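Local atomic coordinates of Dye-decolorizing peroxidase tfu_3078 (Thermobifida fusca, PDB entry 5FW4), a protein that uses a non-covalently bound heme b and hydrogen peroxide to oxidise many compounds, above all anthraquinone dyes, its physiological substrate being unknown. Residues Ala105-Ser110 and Ala208-Val213. Numbering follows the deposited sequence.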
loop_
_atom_site.group_PDB
_atom_site.type_symbol
_atom_site.label_atom_id
_atom_site.label_comp_id
_atom_site.label_asym_id
_atom_site.label_seq_id
_atom_site.Cartn_x
_atom_site.Cartn_y
_atom_site.Cartn_z
ATOM N N ALA A 105 -6.288 -3.849 -30.212
ATOM C CA ALA A 105 -7.608 -4.461 -30.302
ATOM C C ALA A 105 -7.732 -5.583 -29.287
ATOM O O ALA A 105 -8.738 -5.694 -28.596
ATOM C CB ALA A 105 -7.878 -4.975 -31.722
ATOM N N ALA A 106 -6.701 -6.419 -29.218
ATOM C CA ALA A 106 -6.682 -7.552 -28.297
ATOM C C ALA A 106 -6.727 -7.037 -26.848
ATOM O O ALA A 106 -7.579 -7.437 -26.064
ATOM C CB ALA A 106 -5.425 -8.377 -28.513
ATOM N N ALA A 107 -5.801 -6.143 -26.520
ATOM C CA ALA A 107 -5.706 -5.583 -25.161
ATOM C C ALA A 107 -7.044 -5.058 -24.764
ATOM O O ALA A 107 -7.563 -5.457 -23.744
ATOM C CB ALA A 107 -4.656 -4.489 -25.087
ATOM N N LEU A 108 -7.627 -4.210 -25.604
ATOM C CA LEU A 108 -8.844 -3.467 -25.217
ATOM C C LEU A 108 -10.051 -4.399 -25.105
ATOM O O LEU A 108 -10.859 -4.274 -24.210
ATOM C CB LEU A 108 -9.101 -2.286 -26.173
ATOM C CG LEU A 108 -8.140 -1.097 -26.073
ATOM C CD1 LEU A 108 -8.223 -0.213 -27.301
ATOM C CD2 LEU A 108 -8.437 -0.254 -24.839
ATOM N N ARG A 109 -10.167 -5.361 -26.021
ATOM C CA ARG A 109 -11.201 -6.368 -25.897
ATOM C C ARG A 109 -11.055 -7.191 -24.615
ATOM O O ARG A 109 -12.031 -7.406 -23.897
ATOM C CB ARG A 109 -11.214 -7.308 -27.118
ATOM C CG ARG A 109 -12.481 -8.146 -27.157
ATOM C CD ARG A 109 -12.497 -9.081 -28.353
ATOM N NE ARG A 109 -12.831 -8.412 -29.608
ATOM C CZ ARG A 109 -14.069 -8.167 -30.054
ATOM N NH1 ARG A 109 -15.144 -8.472 -29.336
ATOM N NH2 ARG A 109 -14.234 -7.581 -31.231
ATOM N N SER A 110 -9.860 -7.674 -24.313
ATOM C CA SER A 110 -9.696 -8.557 -23.153
ATOM C C SER A 110 -10.063 -7.785 -21.893
ATOM O O SER A 110 -10.757 -8.270 -20.973
ATOM C CB SER A 110 -8.242 -9.002 -23.017
ATOM O OG SER A 110 -7.765 -9.615 -24.182
ATOM N N ALA A 208 -1.162 -9.553 -21.280
ATOM C CA ALA A 208 0.295 -9.716 -21.088
ATOM C C ALA A 208 1.116 -9.775 -22.386
ATOM O O ALA A 208 2.230 -9.250 -22.447
ATOM C CB ALA A 208 0.593 -10.944 -20.242
ATOM N N ASP A 209 0.586 -10.432 -23.418
ATOM C CA ASP A 209 1.341 -10.609 -24.651
ATOM C C ASP A 209 1.418 -9.280 -25.389
ATOM O O ASP A 209 2.433 -8.973 -26.042
ATOM C CB ASP A 209 0.697 -11.664 -25.562
ATOM C CG ASP A 209 0.862 -13.079 -25.044
ATOM O OD1 ASP A 209 1.750 -13.318 -24.194
ATOM O OD2 ASP A 209 0.109 -13.976 -25.513
ATOM N N ALA A 210 0.364 -8.480 -25.245
ATOM C CA ALA A 210 0.160 -7.310 -26.076
ATOM C C ALA A 210 0.694 -5.999 -25.463
ATOM O O ALA A 210 0.816 -4.989 -26.169
ATOM C CB ALA A 210 -1.333 -7.170 -26.332
ATOM N N THR A 211 0.984 -6.018 -24.169
ATOM C CA THR A 211 1.288 -4.767 -23.438
ATOM C C THR A 211 2.367 -5.000 -22.408
ATOM O O THR A 211 2.677 -6.170 -22.069
ATOM C CB THR A 211 0.042 -4.261 -22.710
ATOM O OG1 THR A 211 -0.370 -5.208 -21.718
ATOM C CG2 THR A 211 -1.115 -3.948 -23.676
ATOM N N ALA A 212 2.931 -3.897 -21.887
ATOM C CA ALA A 212 3.949 -3.944 -20.866
ATOM C C ALA A 212 3.685 -2.784 -19.928
ATOM O O ALA A 212 3.303 -1.749 -20.420
ATOM C CB ALA A 212 5.327 -3.763 -21.475
ATOM N N VAL A 213 3.903 -2.979 -18.628
ATOM C CA VAL A 213 3.701 -1.864 -17.659
ATOM C C VAL A 213 4.765 -0.831 -17.851
ATOM O O VAL A 213 5.942 -1.144 -17.963
ATOM C CB VAL A 213 3.623 -2.348 -16.200
ATOM C CG1 VAL A 213 3.486 -1.189 -15.218
ATOM C CG2 VAL A 213 2.388 -3.189 -16.003
#
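In the N-terminal ferredoxin-like half of this DyP-type peroxidase, Ala107 on helix 97-120 packs against Ala210 and Thr211, where the turn after helix 193-205 runs into strand 211-220. The joint is small, buried and wholly apolar. Ala107 CB lies 3.8 Å from Thr211 CG2 and 4.4 Å from Ala210 CB, so one methyl meets two. Alanine suits both sides because its short side chain lets the backbones come close, with 6.2 Å between Ala107 CA and Ala210 CA.

Threonine suits the first position of the strand because its two branches do different work. With chi1 at 63°, CG2 stands beside the backbone N, anti to the carbonyl carbon, and reaches the helix, whereas OG1 turns back to hydrogen-bond the carbonyl oxygen of Ala207 in the preceding turn.

One turn along the helix, Ser110 OG folds back onto Ala106 O at 2.9 Å, coming from above the carbonyl plane; the same oxygen also accepts the hydrogen bond of the Ser110 backbone N-H. Serine's short hydroxyl can reach its own helix in this way, and it also makes a weak hydrogen bond to Ala206 O in the connection opposite. Backbone hydrogen bonds of Ala212 with Asp88, and of Ala210 with Ala90 just beyond the strand ends, join this part to strand 81-89. Helices laid on one face of a four-stranded antiparallel sheet are the layering of the ferredoxin-like fold, found twice in DyP-type peroxidases.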